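MsStt7d protein (Micromonas, PDB 4IX3) probably phosphorylates proteins with ATP, as the catalytic domain of a homolog of the algal state-transition kinase Stt7. Local coordinates at residues D68-V73 / L109-E114; T9-P14 / L62-M67. One frame throughout, in Å; residues are numbered along the deposited sequence.

Contact 1: residues D68-V73 / L109-E114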
ATOM      1  N   ASP B  68      -4.950 -17.786  -5.393  1.00 11.55           N
ATOM      2  CA  ASP B  68      -5.459 -19.060  -4.895  1.00 12.45           C
ATOM      3  C   ASP B  68      -6.918 -18.879  -4.386  1.00 11.75           C
ATOM      4  O   ASP B  68      -7.814 -19.733  -4.646  1.00 12.68           O
ATOM      5  CB  ASP B  68      -4.621 -19.582  -3.722  1.00 14.84           C
ATOM      6  CG  ASP B  68      -3.203 -19.993  -4.113  1.00 20.47           C
ATOM      7  OD1 ASP B  68      -2.959 -20.266  -5.302  1.00 24.24           O
ATOM      8  OD2 ASP B  68      -2.346 -20.112  -3.183  1.00 23.67           O
ATOM      9  N   VAL B  69      -7.156 -17.840  -3.585  1.00 11.48           N
ATOM     10  CA  VAL B  69      -8.508 -17.627  -3.015  1.00 10.75           C
ATOM     11  C   VAL B  69      -9.465 -17.334  -4.168  1.00 10.53           C
ATOM     12  O   VAL B  69     -10.620 -17.803  -4.134  1.00 12.18           O
ATOM     13  CB  VAL B  69      -8.506 -16.508  -1.936  1.00 11.68           C
ATOM     14  CG1 VAL B  69      -9.935 -16.167  -1.508  1.00 13.09           C
ATOM     15  CG2 VAL B  69      -7.631 -16.905  -0.754  1.00 14.20           C
ATOM     16  N   ASN B  70      -9.065 -16.589  -5.202  1.00 11.50           N
ATOM     17  CA  ASN B  70      -9.945 -16.376  -6.361  1.00 11.00           C
ATOM     18  C   ASN B  70     -10.271 -17.667  -7.087  1.00 11.28           C
ATOM     19  O   ASN B  70     -11.412 -17.850  -7.474  1.00 11.48           O
ATOM     20  CB  ASN B  70      -9.348 -15.383  -7.350  1.00 12.52           C
ATOM     21  CG  ASN B  70      -9.769 -13.957  -7.048  1.00  9.86           C
ATOM     22  OD1 ASN B  70     -10.833 -13.525  -7.489  1.00 11.45           O
ATOM     23  ND2 ASN B  70      -8.943 -13.222  -6.302  1.00 11.30           N
ATOM     24  N   TYR B  71      -9.328 -18.590  -7.189  1.00 12.66           N
ATOM     25  CA  TYR B  71      -9.672 -19.880  -7.798  1.00 12.81           C
ATOM     26  C   TYR B  71     -10.667 -20.607  -6.909  1.00 12.61           C
ATOM     27  O   TYR B  71     -11.604 -21.242  -7.404  1.00 13.69           O
ATOM     28  CB  TYR B  71      -8.419 -20.742  -8.015  1.00 14.54           C
ATOM     29  CG  TYR B  71      -7.665 -20.389  -9.276  1.00 12.80           C
ATOM     30  CD1 TYR B  71      -8.153 -20.772 -10.524  1.00 13.61           C
ATOM     31  CD2 TYR B  71      -6.423 -19.769  -9.232  1.00 13.33           C
ATOM     32  CE1 TYR B  71      -7.474 -20.515 -11.721  1.00 14.73           C
ATOM     33  CE2 TYR B  71      -5.710 -19.539 -10.412  1.00 14.38           C
ATOM     34  CZ  TYR B  71      -6.240 -19.864 -11.645  1.00 14.20           C
ATOM     35  OH  TYR B  71      -5.538 -19.594 -12.799  1.00 15.39           O
ATOM     36  N   HIS B  72     -10.468 -20.570  -5.593  1.00 12.24           N
ATOM     37  CA  HIS B  72     -11.414 -21.222  -4.672  1.00 11.73           C
ATOM     38  C   HIS B  72     -12.817 -20.654  -4.817  1.00 11.47           C
ATOM     39  O   HIS B  72     -13.799 -21.420  -4.817  1.00 13.99           O
ATOM     40  CB  HIS B  72     -10.915 -21.087  -3.230  1.00 13.51           C
ATOM     41  CG  HIS B  72     -11.698 -21.882  -2.234  1.00 13.35           C
ATOM     42  ND1 HIS B  72     -11.590 -23.228  -2.122  1.00 16.83           N
ATOM     43  CD2 HIS B  72     -12.610 -21.459  -1.275  1.00 14.61           C
ATOM     44  CE1 HIS B  72     -12.412 -23.640  -1.138  1.00 19.07           C
ATOM     45  NE2 HIS B  72     -13.015 -22.550  -0.602  1.00 14.71           N
ATOM     46  N   VAL B  73     -12.912 -19.332  -4.839  1.00 11.03           N
ATOM     47  CA  VAL B  73     -14.221 -18.654  -4.965  1.00 12.89           C
ATOM     48  C   VAL B  73     -14.875 -18.919  -6.317  1.00 12.75           C
ATOM     49  O   VAL B  73     -16.099 -19.112  -6.401  1.00 13.71           O
ATOM     50  CB  VAL B  73     -14.085 -17.143  -4.705  1.00 11.59           C
ATOM     51  CG1 VAL B  73     -15.364 -16.380  -5.066  1.00 13.59           C
ATOM     52  CG2 VAL B  73     -13.761 -16.944  -3.231  1.00 13.06           C
ATOM     53  N   LEU B 109      -3.217 -10.969 -12.499  1.00 10.17           N
ATOM     54  CA  LEU B 109      -4.562 -11.574 -12.388  1.00 10.28           C
ATOM     55  C   LEU B 109      -5.516 -10.764 -13.233  1.00  9.51           C
ATOM     56  O   LEU B 109      -5.371  -9.543 -13.402  1.00 10.72           O
ATOM     57  CB  LEU B 109      -4.993 -11.550 -10.920  1.00 11.13           C
ATOM     58  CG  LEU B 109      -4.020 -12.193  -9.952  1.00 10.81           C
ATOM     59  CD1 LEU B 109      -4.634 -12.215  -8.551  1.00 12.70           C
ATOM     60  CD2 LEU B 109      -3.638 -13.613 -10.401  1.00 14.36           C
ATOM     61  N   MET B 110      -6.589 -11.417 -13.711  1.00 10.17           N
ATOM     62  CA  MET B 110      -7.575 -10.760 -14.550  1.00 11.06           C
ATOM     63  C   MET B 110      -8.996 -11.142 -14.118  1.00 10.99           C
ATOM     64  O   MET B 110      -9.259 -12.306 -13.795  1.00 11.06           O
ATOM     65  CB  MET B 110      -7.349 -11.143 -16.022  1.00 11.01           C
ATOM     66  CG  MET B 110      -8.188 -10.330 -17.007  1.00 12.77           C
ATOM     67  SD  MET B 110      -7.679 -10.549 -18.727  1.00 14.15           S
ATOM     68  CE  MET B 110      -8.399 -12.154 -19.077  1.00 16.09           C
ATOM     69  N   TRP B 111      -9.844 -10.118 -14.106  1.00  9.70           N
ATOM     70  CA  TRP B 111     -11.278 -10.292 -13.843  1.00 10.27           C
ATOM     71  C   TRP B 111     -12.091  -9.613 -14.915  1.00 10.94           C
ATOM     72  O   TRP B 111     -11.642  -8.640 -15.539  1.00 11.46           O
ATOM     73  CB  TRP B 111     -11.679  -9.676 -12.499  1.00 10.15           C
ATOM     74  CG  TRP B 111     -10.981 -10.271 -11.324  1.00 10.04           C
ATOM     75  CD1 TRP B 111     -11.416 -11.213 -10.439  1.00 11.98           C
ATOM     76  CD2 TRP B 111      -9.667  -9.855 -10.836  1.00 10.83           C
ATOM     77  NE1 TRP B 111     -10.485 -11.408  -9.435  1.00 10.20           N
ATOM     78  CE2 TRP B 111      -9.390 -10.635  -9.661  1.00  9.78           C
ATOM     79  CE3 TRP B 111      -8.718  -8.915 -11.274  1.00 10.57           C
ATOM     80  CZ2 TRP B 111      -8.243 -10.418  -8.902  1.00  9.82           C
ATOM     81  CZ3 TRP B 111      -7.601  -8.688 -10.486  1.00 10.91           C
ATOM     82  CH2 TRP B 111      -7.371  -9.433  -9.335  1.00 10.27           C
ATOM     83  N   ALA B 112     -13.382 -10.001 -15.025  1.00 11.68           N
ATOM     84  CA  ALA B 112     -14.296  -9.174 -15.787  1.00 12.89           C
ATOM     85  C   ALA B 112     -14.453  -7.822 -15.078  1.00 12.83           C
ATOM     86  O   ALA B 112     -14.467  -7.767 -13.836  1.00 13.78           O
ATOM     87  CB  ALA B 112     -15.672  -9.810 -15.815  1.00 15.54           C
ATOM     88  N   ASN B 113     -14.613  -6.762 -15.869  1.00 12.99           N
ATOM     89  CA  ASN B 113     -15.008  -5.461 -15.348  1.00 13.37           C
ATOM     90  C   ASN B 113     -16.530  -5.526 -15.134  1.00 14.23           C
ATOM     91  O   ASN B 113     -17.304  -5.528 -16.107  1.00 16.60           O
ATOM     92  CB  ASN B 113     -14.623  -4.350 -16.329  1.00 16.06           C
ATOM     93  CG  ASN B 113     -14.930  -2.979 -15.786  1.00 17.29           C
ATOM     94  OD1 ASN B 113     -15.769  -2.849 -14.892  1.00 21.47           O
ATOM     95  ND2 ASN B 113     -14.264  -1.951 -16.290  1.00 19.51           N
ATOM     96  N   GLU B 114     -16.958  -5.619 -13.874  1.00 12.33           N
ATOM     97  CA  GLU B 114     -18.370  -5.806 -13.544  1.00 13.27           C
ATOM     98  C   GLU B 114     -19.137  -4.478 -13.614  1.00 12.46           C
ATOM     99  O   GLU B 114     -20.375  -4.479 -13.512  1.00 14.29           O
ATOM    100  CB  GLU B 114     -18.496  -6.416 -12.157  1.00 12.96           C
ATOM    101  CG  GLU B 114     -17.861  -7.799 -12.088  1.00 13.41           C
ATOM    102  CD  GLU B 114     -18.654  -8.887 -12.788  1.00 13.20           C
ATOM    103  OE1 GLU B 114     -19.867  -8.697 -13.060  1.00 15.91           O
ATOM    104  OE2 GLU B 114     -18.122 -10.007 -12.829  1.00 13.16           O
TER

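Contact 2: residues T9-P14 / L62-M67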
ATOM      1  N   THR B   9       9.920 -20.871 -16.590  1.00 15.64           N
ATOM      2  CA  THR B   9       8.569 -21.403 -16.430  1.00 15.35           C
ATOM      3  C   THR B   9       7.643 -20.227 -16.161  1.00 16.42           C
ATOM      4  O   THR B   9       7.955 -19.368 -15.318  1.00 16.37           O
ATOM      5  CB  THR B   9       8.488 -22.487 -15.349  1.00 19.46           C
ATOM      6  OG1 THR B   9       8.931 -21.945 -14.095  1.00 30.42           O
ATOM      7  CG2 THR B   9       9.343 -23.706 -15.731  1.00 18.63           C
ATOM      8  N   LEU B  10       6.546 -20.167 -16.903  1.00 13.74           N
ATOM      9  CA  LEU B  10       5.570 -19.092 -16.764  1.00 13.75           C
ATOM     10  C   LEU B  10       4.181 -19.649 -16.525  1.00 12.03           C
ATOM     11  O   LEU B  10       3.767 -20.598 -17.202  1.00 14.94           O
ATOM     12  CB  LEU B  10       5.544 -18.220 -18.026  1.00 14.71           C
ATOM     13  CG  LEU B  10       6.878 -17.482 -18.204  1.00 16.05           C
ATOM     14  CD1 LEU B  10       6.918 -16.759 -19.539  1.00 20.38           C
ATOM     15  CD2 LEU B  10       7.153 -16.474 -17.112  1.00 18.10           C
ATOM     16  N   ARG B  11       3.428 -19.058 -15.589  1.00 12.00           N
ATOM     17  CA  ARG B  11       2.049 -19.512 -15.331  1.00 12.70           C
ATOM     18  C   ARG B  11       1.096 -18.856 -16.332  1.00 12.31           C
ATOM     19  O   ARG B  11       1.183 -17.662 -16.651  1.00 13.12           O
ATOM     20  CB  ARG B  11       1.715 -19.145 -13.872  1.00 12.63           C
ATOM     21  CG  ARG B  11       2.441 -20.006 -12.849  1.00 14.28           C
ATOM     22  CD  ARG B  11       2.404 -19.403 -11.454  1.00 16.87           C
ATOM     23  NE  ARG B  11       3.232 -18.213 -11.348  1.00 15.23           N
ATOM     24  CZ  ARG B  11       3.474 -17.580 -10.206  1.00 15.38           C
ATOM     25  NH1 ARG B  11       2.888 -18.020  -9.090  1.00 18.96           N
ATOM     26  NH2 ARG B  11       4.337 -16.550 -10.186  1.00 16.71           N
ATOM     27  N   ARG B  12       0.133 -19.643 -16.829  1.00 12.60           N
ATOM     28  CA  ARG B  12      -0.818 -19.174 -17.824  1.00 12.31           C
ATOM     29  C   ARG B  12      -2.188 -19.803 -17.559  1.00 12.83           C
ATOM     30  O   ARG B  12      -2.279 -20.833 -16.914  1.00 18.49           O
ATOM     31  CB  ARG B  12      -0.341 -19.522 -19.241  1.00 16.08           C
ATOM     32  CG  ARG B  12       0.950 -18.795 -19.656  1.00 15.20           C
ATOM     33  CD  ARG B  12       0.710 -17.310 -19.794  1.00 13.06           C
ATOM     34  NE  ARG B  12       1.956 -16.556 -19.942  1.00 13.26           N
ATOM     35  CZ  ARG B  12       2.552 -16.302 -21.105  1.00 11.78           C
ATOM     36  NH1 ARG B  12       2.079 -16.831 -22.249  1.00 15.92           N
ATOM     37  NH2 ARG B  12       3.654 -15.578 -21.112  1.00 13.84           N
ATOM     38  N   THR B  13      -3.208 -19.197 -18.147  1.00 13.50           N
ATOM     39  CA  THR B  13      -4.568 -19.747 -18.132  1.00 14.23           C
ATOM     40  C   THR B  13      -4.870 -20.091 -19.586  1.00 13.74           C
ATOM     41  O   THR B  13      -4.714 -19.250 -20.454  1.00 15.25           O
ATOM     42  CB  THR B  13      -5.537 -18.652 -17.649  1.00 14.01           C
ATOM     43  OG1 THR B  13      -5.326 -18.534 -16.238  1.00 15.00           O
ATOM     44  CG2 THR B  13      -6.994 -19.085 -17.909  1.00 14.96           C
ATOM     45  N   PRO B  14      -5.391 -21.309 -19.842  1.00 16.05           N
ATOM     46  CA  PRO B  14      -5.749 -21.693 -21.210  1.00 16.92           C
ATOM     47  C   PRO B  14      -6.742 -20.721 -21.833  1.00 19.42           C
ATOM     48  O   PRO B  14      -7.720 -20.330 -21.178  1.00 21.84           O
ATOM     49  CB  PRO B  14      -6.343 -23.094 -21.029  1.00 20.27           C
ATOM     50  CG  PRO B  14      -5.620 -23.623 -19.848  1.00 19.87           C
ATOM     51  CD  PRO B  14      -5.453 -22.451 -18.914  1.00 17.30           C
ATOM     52  N   LEU B  62       1.609 -12.348  -1.509  1.00 12.93           N
ATOM     53  CA  LEU B  62       0.223 -11.893  -1.253  1.00 13.44           C
ATOM     54  C   LEU B  62      -0.620 -11.985  -2.539  1.00 12.19           C
ATOM     55  O   LEU B  62      -1.788 -12.388  -2.482  1.00 13.26           O
ATOM     56  CB  LEU B  62       0.243 -10.443  -0.711  1.00 15.95           C
ATOM     57  CG  LEU B  62       0.804 -10.332   0.708  1.00 20.63           C
ATOM     58  CD1 LEU B  62       1.015  -8.856   0.984  1.00 28.43           C
ATOM     59  CD2 LEU B  62      -0.149 -10.946   1.721  1.00 27.73           C
ATOM     60  N   LEU B  63      -0.048 -11.641  -3.700  1.00 11.41           N
ATOM     61  CA  LEU B  63      -0.811 -11.769  -4.932  1.00 10.82           C
ATOM     62  C   LEU B  63      -1.066 -13.247  -5.232  1.00 10.89           C
ATOM     63  O   LEU B  63      -2.144 -13.591  -5.753  1.00 11.23           O
ATOM     64  CB  LEU B  63      -0.069 -11.100  -6.090  1.00 10.99           C
ATOM     65  CG  LEU B  63      -0.849 -10.969  -7.399  1.00 10.33           C
ATOM     66  CD1 LEU B  63      -1.977  -9.945  -7.252  1.00 13.80           C
ATOM     67  CD2 LEU B  63       0.084 -10.524  -8.537  1.00 11.96           C
ATOM     68  N   GLU B  64      -0.112 -14.129  -4.941  1.00 11.69           N
ATOM     69  CA  GLU B  64      -0.335 -15.557  -5.126  1.00 13.52           C
ATOM     70  C   GLU B  64      -1.458 -16.068  -4.240  1.00 13.10           C
ATOM     71  O   GLU B  64      -2.260 -16.902  -4.675  1.00 14.13           O
ATOM     72  CB  GLU B  64       0.941 -16.333  -4.861  1.00 15.06           C
ATOM     73  CG  GLU B  64       1.906 -16.243  -6.039  1.00 16.25           C
ATOM     74  CD  GLU B  64       3.270 -16.831  -5.745  1.00 19.58           C
ATOM     75  OE1 GLU B  64       3.622 -17.016  -4.572  1.00 23.67           O
ATOM     76  OE2 GLU B  64       4.044 -16.922  -6.718  1.00 21.57           O
ATOM     77  N   CYS B  65      -1.520 -15.592  -3.001  1.00 12.86           N
ATOM     78  CA  CYS B  65      -2.629 -15.972  -2.143  0.50 13.44           C
ATOM     79  C   CYS B  65      -3.955 -15.449  -2.704  1.00 11.43           C
ATOM     80  O   CYS B  65      -4.979 -16.189  -2.713  1.00 12.40           O
ATOM     81  CB  CYS B  65      -2.392 -15.457  -0.738  0.50 16.47           C
ATOM     82  SG  CYS B  65      -3.453 -16.279   0.449  0.50 18.08           S
ATOM     83  N   GLU B  66      -4.005 -14.190  -3.104  1.00 11.40           N
ATOM     84  CA  GLU B  66      -5.201 -13.643  -3.723  1.00 11.57           C
ATOM     85  C   GLU B  66      -5.613 -14.491  -4.924  1.00 10.39           C
ATOM     86  O   GLU B  66      -6.807 -14.774  -5.146  1.00 12.07           O
ATOM     87  CB  GLU B  66      -4.961 -12.203  -4.151  1.00 11.18           C
ATOM     88  CG  GLU B  66      -6.171 -11.604  -4.834  1.00 11.99           C
ATOM     89  CD  GLU B  66      -6.056 -10.109  -5.044  1.00 11.40           C
ATOM     90  OE1 GLU B  66      -4.983  -9.558  -4.677  1.00 12.25           O
ATOM     91  OE2 GLU B  66      -6.990  -9.512  -5.621  1.00 13.09           O
ATOM     92  N   MET B  67      -4.643 -14.946  -5.708  1.00 11.35           N
ATOM     93  CA  MET B  67      -4.932 -15.824  -6.837  1.00 12.08           C
ATOM     94  C   MET B  67      -5.567 -17.124  -6.368  1.00 11.79           C
ATOM     95  O   MET B  67      -6.619 -17.502  -6.937  1.00 11.96           O
ATOM     96  CB  MET B  67      -3.619 -16.096  -7.578  1.00 11.68           C
ATOM     97  CG  MET B  67      -3.853 -17.023  -8.764  1.00 12.47           C
ATOM     98  SD  MET B  67      -2.368 -17.177  -9.840  1.00 14.43           S
ATOM     99  CE  MET B  67      -1.282 -18.080  -8.755  1.00 17.13           C
TER

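Contact 1: residues D68-V73 / L109-E114
Asn70, in the helical segment 68-73, reaches across to Trp111 of the segment 109-114. The two side chains cross at about a right angle. The two polar atoms of the Asn70 amide have different partners. ND2 gives a hydrogen bond back to the carbonyl of Glu66, one turn earlier, which probably helps fix the amide's rotation, with OD1 facing the indole. Trp111 NE1 donates to Asn70 OD1 at 2.9 Å, and the bond is nearly straight, with an N-H...O angle of 166°. OD1 lies in the indole plane, at the ring's edge. From the amide's side the donor stands well above the carbonyl plane, and amide and ring are turned 64° apart. Asn70 ND2 comes to 3.9 Å from Trp111 CZ2, a looser touch. At Trp111 the ring carbon CG is anti to the carbonyl carbon (chi1 -61°), and this swings the indole toward the helix. There the indole also touches the side chains of Glu66 and Lys50, the latter an ADP-binding residue. Next along the helix, Tyr71 meets Phe84 edge to face, and Phe84 also packs on Trp111. The contact joins the single long helix of the kinase N-lobe, helix αC, to the sheet strand leading into the hinge, whose Ala112 and Glu114 bind ADP in the nucleotide complex; none is bound here.

Contact 2: residues T9-P14 / L62-M67
Arg11 meets Glu64 in a salt bridge between the N-terminal loop and the helix 59-76. Arg11 NH1 donates to Glu64 OE2 at 2.9 Å, with an N-H...O angle of 158°. The oxygen lies close to the guanidinium plane, at its edge. On the glutamate the donor comes to the anti side of OE2, clearly tilted out of the carboxylate plane. The two flat groups are 72° apart, so they do not pair side by side. NH2 is farther from the same oxygen, 3.5 Å between Arg11 NH2 and Glu64 OE2. That nitrogen has its own salt bridge to Glu89 OE2, on strand 84-90. One arginine thus links two acids, probably easing their mutual repulsion. The Arg11 chain runs out and then bends at chi3 (-70°), which sets NH1 toward the helix. Glu64 is extended beyond CG, and its carboxylate reaches out to the arginine. The helix is αC of the protein kinase fold. On it, Glu66 forms a salt bridge with Lys50, an ADP-binding residue, as in kinases with αC turned in. Met67 supplies the apolar part of the contact. Its CG is anti to the backbone N, and a bend at chi3 carries the methyl to the arginine. Met67 CE approaches Arg11 NH1 obliquely at 4.2 Å. The Met67 side chain also touches Cys87 and Leu109 of the sheet.

Overall arrangement
Both contacts use helix 59-76, on consecutive turns, and their centres are 11 Å apart. Both are partly buried. Contact 1 faces the sheet, nearer the ATP site and the middle of the chain, and rests on one uncharged hydrogen bond. Contact 2 lies toward the edge of the N-lobe, where the loop before strand 21-23 runs past the helix. It relies on charge, and its Arg11 and Glu64 are partly exposed. The two meet through packing: Leu109 CD1 is 3.7 Å from Leu63 CD1, and Trp111 CZ2 is 3.6 Å from Glu66 OE2. They use adjoining parts of one helix surface, with Met67 touching both Arg11 and Leu109.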